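Local coordinates for protein ribonucleoside-diphosphate reductase subunit beta (PDB 2RCC) that probably supplies the iron-dependent small subunit of ribonucleotide reductase, which turns ribonucleotides into the deoxyribonucleotides needed for DNA synthesis, at residues Pro172-Phe175 / Leu176-Ile179; Thr209-Met212 / Ile213-Asn217; Asp263-Arg266 / Tyr267-Asp271. All blocks are in the same frame, centred on the assembly; numbering follows the deposited sequence. Where two conformers were deposited one is given.

The three contacts show how one helical principle, side chains meeting one turn apart, serves different parts of an all-helical, ferritin-like subunit. They come in order along the chain: contact 1 on the first turns of helix 172-187, contact 2 early in helix 207-237, and contact 3 at the end of helix 244-268. Contacts 1 and 2 lie on opposite sides of the chain's centre, their own centres about 30 Å apart. Contact 3 is nearer to contact 2, about 21 Å between centres, and none of the three touches another. Contact 2 borders the probable active-site tyrosine; in contact 1 the Ile179 side chain stays about 10 Å from those of Glu186 and His223, probable iron ligands, and contact 3 lies away from these sites.

Contact 1: Pro172-Phe175 / Leu176-Ile179; sequences PKTF and LESI
Phe175 and Ile179, one turn apart on helix 172-187, cross obliquely on its buried side. The ring swings out because Phe175 CG stands anti to the backbone N (chi1 -169°), while Ile179 folds its CG1 branch back beside its own backbone N, toward the preceding turn. Phe175 CE1 therefore lies 3.7 Å from Ile179 CG1, and the end methyl, Ile179 CD1, is 3.9 Å from Phe175 CE1. Leu234 of helix 207-237 touches the Phe175 side chain, joining it to that helix.

A polar pair occupies another side of the same turns. Lys173 runs out extended and bends at its last torsion (chi4 62°), while Glu177 reaches back with its CG only 3.2 Å from Lys173 O. The charged ends stop short of a salt bridge, Lys173 NZ and Glu177 OE2 being 4.4 Å apart. A water completes the link, accepting from Lys173 NZ at 3.2 Å and donating to Glu177 OE2 at 2.9 Å. The direct salt-bridge partner of the ammonium group is Glu245, and Glu177 adds a water-mediated link that probably also steadies it.

The other carboxylate oxygen, Glu177 OE1, looks toward the Thr174 methyl, with CG2 4.2 Å away. The Thr174 hydroxyl turns elsewhere, bonding to Asn169 O and Thr171 N just before the helix. Beneath these side chains the backbone keeps regular i to i+4 bonds, among them Ile179 N to Phe175 O at 2.9 Å. An apolar side turned inward and a water-bridged i to i+4 lysine-glutamate pair mark the first turns of an amphipathic helix in the ferritin-like bundle of ribonucleotide reductase small chains.

Contact 2: Thr209-Met212 / Ile213-Asn217; sequences TSTM and INYIN
One face of the Tyr215 ring receives Thr211 twice: the methyl makes a CH-pi contact toward the CZ end, and the backbone oxygen lies over the same face, offset toward the CG end. Thr211 CG2 sits 4.0 Å from the centroid of the Tyr215 ring, 25° off its normal, and approaches Tyr215 CZ most closely, at 3.6 Å. Thr211 O is 3.4 Å above the plane of the Tyr215 ring. The ring also meets that of Trp53, their planes at about 50°.

Both side chains point the same way. Tyr215 CG lies beside its backbone N (chi1 -64°), which brings the ring back over the preceding turn, while the Thr211 hydroxyl hydrogen-bonds back to Val207 O and the methyl is turned to the ring. Replacing Tyr215 by an alanine would probably strip the Thr211 methyl of its aromatic cover and leave Trp53 without this ring beside it.

Helix 207-237 belongs to the ferritin-like bundle, and this turn flanks the probable di-iron site: Ile216 touches Tyr126, the probable active-site tyrosine, and comes close to His122, a probable iron ligand. Ile216 CG1 also packs 3.3 Å from Met212 O, the oxygen that accepts Ile216 N at 2.9 Å. Met212, present as selenomethionine, bends at its last torsion among Trp53, Pro55 and Ile58. Across the helix, Asn214 ND2 bonds to Tyr198 OH of helix 191-202.

Contact 3: Asp263-Arg266 / Tyr267-Asp271; sequences DWFR and YIIGD
Phe265 O accepts two backbone N-H groups, Ile269 N and Gly270 N, each at 2.9 Å and from opposite faces of its carbonyl plane, as the chain leaves helical geometry at Gly270. The first bond is the usual i to i+4 helical one; the second, i to i+5, is that of a pi-turn, here at the C-terminal end of helix 244-268 in the ferritin-like bundle. Gly270 has positive phi (56°), and a beta carbon there would sit tightly against Arg266 O.

The turn brings backbone and side chain together around one ring. Phe265 and Ile269 cross at about a right angle, and Ile269 CG2 comes 3.5 Å from Phe265 CE1. Phe265 CG is anti to its backbone N (chi1 165°), and the side chain bends back so that Gly270 N lies over one face of the ring, 4.1 Å above the plane and displaced toward the rim. At the far end of the ring, Phe265 CZ is 3.5 Å from Gly270 O. Pro278 and Met281 of helix 278-295 also pack on Phe265, while Ile269 reaches Ile81 and Phe196.

Polar groups occupy the outer side. Arg266 NH1 forms its salt bridge with Glu282, and Tyr267 OH bonds to Asp149. The other terminal nitrogen, Arg266 NH2, makes a weak, long hydrogen bond of 3.5 Å to Asp263 OD1, part of a salt bridge.

Contact 1: Pro172-Phe175 / Leu176-Ile179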
loop_
_atom_site.group_PDB
_atom_site.type_symbol
_atom_site.label_atom_id
_atom_site.label_comp_id
_atom_site.label_asym_id
_atom_site.label_seq_id
_atom_site.Cartn_x
_atom_site.Cartn_y
_atom_site.Cartn_z
ATOM N N PRO A 172 -8.918 13.873 -17.521
ATOM C CA PRO A 172 -8.839 14.646 -16.279
ATOM C C PRO A 172 -10.204 14.993 -15.646
ATOM O O PRO A 172 -10.304 15.105 -14.440
ATOM C CB PRO A 172 -8.106 15.911 -16.721
ATOM C CG PRO A 172 -7.285 15.472 -17.894
ATOM C CD PRO A 172 -8.185 14.545 -18.614
ATOM N N LYS A 173 -11.235 15.116 -16.460
ATOM C CA LYS A 173 -12.579 15.411 -15.998
ATOM C C LYS A 173 -13.195 14.208 -15.275
ATOM O O LYS A 173 -13.748 14.374 -14.213
ATOM C CB LYS A 173 -13.455 15.821 -17.185
ATOM C CG LYS A 173 -14.845 16.321 -16.829
ATOM C CD LYS A 173 -15.644 16.588 -18.107
ATOM C CE LYS A 173 -17.090 16.941 -17.804
ATOM N NZ LYS A 173 -17.158 18.198 -16.993
ATOM N N THR A 174 -13.122 13.021 -15.867
ATOM C CA THR A 174 -13.630 11.792 -15.216
ATOM C C THR A 174 -12.755 11.392 -13.995
ATOM O O THR A 174 -13.253 10.798 -13.031
ATOM C CB THR A 174 -13.797 10.625 -16.214
ATOM O OG1 THR A 174 -12.524 10.282 -16.812
ATOM C CG2 THR A 174 -14.834 10.975 -17.280
ATOM N N PHE A 175 -11.461 11.710 -14.016
ATOM C CA PHE A 175 -10.596 11.477 -12.863
ATOM C C PHE A 175 -11.018 12.360 -11.687
ATOM O O PHE A 175 -11.105 11.900 -10.542
ATOM C CB PHE A 175 -9.137 11.735 -13.196
ATOM C CG PHE A 175 -8.209 11.265 -12.134
ATOM C CD1 PHE A 175 -7.865 12.105 -11.092
ATOM C CD2 PHE A 175 -7.699 9.971 -12.152
ATOM C CE1 PHE A 175 -6.992 11.667 -10.060
ATOM C CE2 PHE A 175 -6.829 9.526 -11.121
ATOM C CZ PHE A 175 -6.489 10.394 -10.087
ATOM N N LEU A 176 -11.264 13.630 -11.963
ATOM C CA LEU A 176 -11.746 14.579 -10.951
ATOM C C LEU A 176 -13.088 14.113 -10.347
ATOM O O LEU A 176 -13.266 14.168 -9.150
ATOM C CB LEU A 176 -11.897 15.977 -11.559
ATOM C CG LEU A 176 -12.111 17.157 -10.592
ATOM C CD1 LEU A 176 -10.820 17.451 -9.863
ATOM C CD2 LEU A 176 -12.542 18.407 -11.331
ATOM N N GLU A 177 -14.007 13.653 -11.194
ATOM C CA GLU A 177 -15.292 13.119 -10.754
ATOM C C GLU A 177 -15.093 11.963 -9.798
ATOM O O GLU A 177 -15.729 11.898 -8.760
ATOM C CB GLU A 177 -16.130 12.679 -11.942
ATOM C CG GLU A 177 -16.595 13.842 -12.797
ATOM C CD GLU A 177 -17.265 13.433 -14.110
ATOM O OE1 GLU A 177 -17.499 12.215 -14.343
ATOM O OE2 GLU A 177 -17.556 14.364 -14.906
ATOM N N SER A 178 -14.188 11.069 -10.168
ATOM C CA SER A 178 -13.796 9.914 -9.365
ATOM C C SER A 178 -13.198 10.319 -7.994
ATOM O O SER A 178 -13.477 9.683 -6.979
ATOM C CB SER A 178 -12.843 9.052 -10.217
ATOM O OG SER A 178 -12.267 8.029 -9.453
ATOM N N ILE A 179 -12.370 11.367 -7.957
ATOM C CA ILE A 179 -11.830 11.947 -6.697
ATOM C C ILE A 179 -12.962 12.456 -5.796
ATOM O O ILE A 179 -12.918 12.279 -4.573
ATOM C CB ILE A 179 -10.835 13.129 -6.984
ATOM C CG1 ILE A 179 -9.519 12.601 -7.548
ATOM C CG2 ILE A 179 -10.557 13.986 -5.722
ATOM C CD1 ILE A 179 -8.617 11.911 -6.484
HETATM O O HOH W 1 -17.554 17.124 -13.952
#

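Contact 2: Thr209-Met212 / Ile213-Asn217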
loop_
_atom_site.group_PDB
_atom_site.type_symbol
_atom_site.label_atom_id
_atom_site.label_comp_id
_atom_site.label_asym_id
_atom_site.label_seq_id
_atom_site.Cartn_x
_atom_site.Cartn_y
_atom_site.Cartn_z
ATOM N N THR A 209 -15.139 -1.325 20.572
ATOM C CA THR A 209 -15.630 -1.208 19.194
ATOM C C THR A 209 -15.551 0.238 18.710
ATOM O O THR A 209 -15.047 0.509 17.645
ATOM C CB THR A 209 -17.083 -1.692 19.084
ATOM O OG1 THR A 209 -17.173 -3.070 19.463
ATOM C CG2 THR A 209 -17.625 -1.455 17.649
ATOM N N SER A 210 -16.048 1.168 19.527
ATOM C CA SER A 210 -15.995 2.590 19.243
ATOM C C SER A 210 -14.561 3.145 19.032
ATOM O O SER A 210 -14.333 4.028 18.189
ATOM C CB SER A 210 -16.680 3.328 20.391
ATOM O OG SER A 210 -16.611 4.704 20.175
ATOM N N THR A 211 -13.630 2.639 19.825
ATOM C CA THR A 211 -12.220 2.951 19.705
ATOM C C THR A 211 -11.672 2.552 18.327
ATOM O O THR A 211 -11.016 3.367 17.672
ATOM C CB THR A 211 -11.373 2.209 20.751
ATOM O OG1 THR A 211 -11.726 2.640 22.082
ATOM C CG2 THR A 211 -9.900 2.446 20.484
HETATM N N MSE A 212 -12.022 1.359 17.855
HETATM C CA MSE A 212 -11.536 0.897 16.546
HETATM C C MSE A 212 -12.192 1.698 15.424
HETATM O O MSE A 212 -11.525 2.082 14.466
HETATM C CB MSE A 212 -11.774 -0.602 16.377
HETATM C CG MSE A 212 -10.535 -1.385 15.759
HETATM SE SE MSE A 212 -10.771 -3.117 16.370
HETATM C CE MSE A 212 -12.345 -3.320 15.270
ATOM N N ILE A 213 -13.485 1.972 15.565
ATOM C CA ILE A 213 -14.207 2.856 14.640
ATOM C C ILE A 213 -13.530 4.234 14.561
ATOM O O ILE A 213 -13.389 4.804 13.480
ATOM C CB ILE A 213 -15.699 3.054 15.050
ATOM C CG1 ILE A 213 -16.490 1.746 14.932
ATOM C CG2 ILE A 213 -16.383 4.116 14.191
ATOM C CD1 ILE A 213 -16.667 1.201 13.518
ATOM N N ASN A 214 -13.123 4.759 15.707
ATOM C CA ASN A 214 -12.465 6.042 15.779
ATOM C C ASN A 214 -11.088 6.010 15.122
ATOM O O ASN A 214 -10.723 6.970 14.466
ATOM C CB ASN A 214 -12.379 6.495 17.223
ATOM C CG ASN A 214 -12.122 7.986 17.363
ATOM O OD1 ASN A 214 -11.183 8.384 18.033
ATOM N ND2 ASN A 214 -12.939 8.813 16.703
ATOM N N TYR A 215 -10.329 4.915 15.292
ATOM C CA TYR A 215 -9.060 4.757 14.551
ATOM C C TYR A 215 -9.309 4.724 13.047
ATOM O O TYR A 215 -8.571 5.386 12.299
ATOM C CB TYR A 215 -8.299 3.538 14.975
ATOM C CG TYR A 215 -7.799 3.531 16.423
ATOM C CD1 TYR A 215 -7.731 4.690 17.202
ATOM C CD2 TYR A 215 -7.316 2.359 16.970
ATOM C CE1 TYR A 215 -7.235 4.637 18.514
ATOM C CE2 TYR A 215 -6.814 2.314 18.245
ATOM C CZ TYR A 215 -6.776 3.453 19.008
ATOM O OH TYR A 215 -6.266 3.402 20.290
ATOM N N ILE A 216 -10.324 3.974 12.625
ATOM C CA ILE A 216 -10.718 3.938 11.209
ATOM C C ILE A 216 -11.094 5.342 10.697
ATOM O O ILE A 216 -10.597 5.794 9.652
ATOM C CB ILE A 216 -11.893 2.974 10.939
ATOM C CG1 ILE A 216 -11.478 1.513 11.171
ATOM C CG2 ILE A 216 -12.471 3.180 9.482
ATOM C CD1 ILE A 216 -12.622 0.468 11.283
ATOM N N ASN A 217 -11.934 6.028 11.465
ATOM C CA ASN A 217 -12.440 7.358 11.120
ATOM C C ASN A 217 -11.269 8.387 11.058
ATOM O O ASN A 217 -11.276 9.260 10.193
ATOM C CB ASN A 217 -13.550 7.736 12.130
ATOM C CG ASN A 217 -14.591 8.733 11.602
ATOM O OD1 ASN A 217 -14.672 9.065 10.421
ATOM N ND2 ASN A 217 -15.453 9.161 12.520
#

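Contact 3: Asp263-Arg266 / Tyr267-Asp271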
loop_
_atom_site.group_PDB
_atom_site.type_symbol
_atom_site.label_atom_id
_atom_site.label_comp_id
_atom_site.label_asym_id
_atom_site.label_seq_id
_atom_site.Cartn_x
_atom_site.Cartn_y
_atom_site.Cartn_z
ATOM N N ASP A 263 -31.196 8.233 3.884
ATOM C CA ASP A 263 -32.070 7.076 3.592
ATOM C C ASP A 263 -31.569 5.831 4.328
ATOM O O ASP A 263 -32.341 5.110 4.951
ATOM C CB ASP A 263 -32.132 6.785 2.092
ATOM C CG ASP A 263 -32.843 7.883 1.282
ATOM O OD1 ASP A 263 -33.680 8.640 1.830
ATOM O OD2 ASP A 263 -32.540 7.987 0.066
ATOM N N TRP A 264 -30.281 5.576 4.217
ATOM C CA TRP A 264 -29.665 4.454 4.900
ATOM C C TRP A 264 -29.850 4.563 6.404
ATOM O O TRP A 264 -30.224 3.590 7.065
ATOM C CB TRP A 264 -28.198 4.355 4.519
ATOM C CG TRP A 264 -28.013 3.629 3.230
ATOM C CD1 TRP A 264 -28.066 4.127 1.953
ATOM C CD2 TRP A 264 -27.775 2.246 3.101
ATOM N NE1 TRP A 264 -27.853 3.140 1.047
ATOM C CE2 TRP A 264 -27.664 1.967 1.723
ATOM C CE3 TRP A 264 -27.628 1.206 4.021
ATOM C CZ2 TRP A 264 -27.393 0.706 1.245
ATOM C CZ3 TRP A 264 -27.376 -0.050 3.550
ATOM C CH2 TRP A 264 -27.270 -0.300 2.174
ATOM N N PHE A 265 -29.561 5.739 6.932
ATOM C CA PHE A 265 -29.790 6.019 8.342
ATOM C C PHE A 265 -31.270 5.725 8.707
ATOM O O PHE A 265 -31.560 5.081 9.708
ATOM C CB PHE A 265 -29.508 7.487 8.642
ATOM C CG PHE A 265 -30.059 7.908 9.956
ATOM C CD1 PHE A 265 -29.526 7.372 11.102
ATOM C CD2 PHE A 265 -31.178 8.736 10.033
ATOM C CE1 PHE A 265 -30.058 7.692 12.359
ATOM C CE2 PHE A 265 -31.725 9.058 11.277
ATOM C CZ PHE A 265 -31.131 8.545 12.444
ATOM N N ARG A 266 -32.208 6.187 7.877
ATOM C CA ARG A 266 -33.624 5.941 8.171
ATOM C C ARG A 266 -34.002 4.446 8.154
ATOM O O ARG A 266 -34.828 3.981 8.935
ATOM C CB ARG A 266 -34.516 6.691 7.191
ATOM C CG ARG A 266 -34.698 8.159 7.498
ATOM C CD ARG A 266 -35.652 8.808 6.468
ATOM N NE ARG A 266 -34.936 9.455 5.371
ATOM C CZ ARG A 266 -34.839 10.774 5.152
ATOM N NH1 ARG A 266 -35.474 11.691 5.894
ATOM N NH2 ARG A 266 -34.120 11.194 4.118
ATOM N N TYR A 267 -33.409 3.723 7.220
ATOM C CA TYR A 267 -33.656 2.302 7.023
ATOM C C TYR A 267 -33.186 1.438 8.186
ATOM O O TYR A 267 -33.887 0.537 8.616
ATOM C CB TYR A 267 -32.910 1.906 5.749
ATOM C CG TYR A 267 -33.038 0.493 5.253
ATOM C CD1 TYR A 267 -34.284 -0.065 5.042
ATOM C CD2 TYR A 267 -31.910 -0.232 4.853
ATOM C CE1 TYR A 267 -34.421 -1.340 4.533
ATOM C CE2 TYR A 267 -32.033 -1.502 4.327
ATOM C CZ TYR A 267 -33.304 -2.056 4.184
ATOM O OH TYR A 267 -33.476 -3.318 3.668
ATOM N N ILE A 268 -31.999 1.725 8.690
ATOM C CA ILE A 268 -31.376 0.903 9.745
ATOM C C ILE A 268 -31.564 1.372 11.181
ATOM O O ILE A 268 -31.688 0.539 12.077
ATOM C CB ILE A 268 -29.847 0.759 9.480
ATOM C CG1 ILE A 268 -29.616 0.148 8.115
ATOM C CG2 ILE A 268 -29.149 -0.133 10.540
ATOM C CD1 ILE A 268 -28.192 -0.377 7.958
ATOM N N ILE A 269 -31.539 2.686 11.402
ATOM C CA ILE A 269 -31.630 3.261 12.738
ATOM C C ILE A 269 -32.946 3.988 12.928
ATOM O O ILE A 269 -33.682 3.647 13.829
ATOM C CB ILE A 269 -30.412 4.196 13.050
ATOM C CG1 ILE A 269 -29.116 3.390 13.138
ATOM C CG2 ILE A 269 -30.617 4.927 14.396
ATOM C CD1 ILE A 269 -27.885 4.239 12.965
ATOM N N GLY A 270 -33.249 4.983 12.099
ATOM C CA GLY A 270 -34.501 5.737 12.246
ATOM C C GLY A 270 -34.654 6.357 13.631
ATOM O O GLY A 270 -33.705 6.923 14.170
ATOM N N ASP A 271 -35.826 6.173 14.224
ATOM C CA ASP A 271 -36.150 6.696 15.555
ATOM C C ASP A 271 -36.136 5.580 16.622
ATOM O O ASP A 271 -36.781 5.702 17.639
ATOM C CB ASP A 271 -37.522 7.421 15.506
ATOM C CG ASP A 271 -38.700 6.490 15.176
ATOM O OD1 ASP A 271 -38.487 5.316 14.809
ATOM O OD2 ASP A 271 -39.857 6.950 15.258
#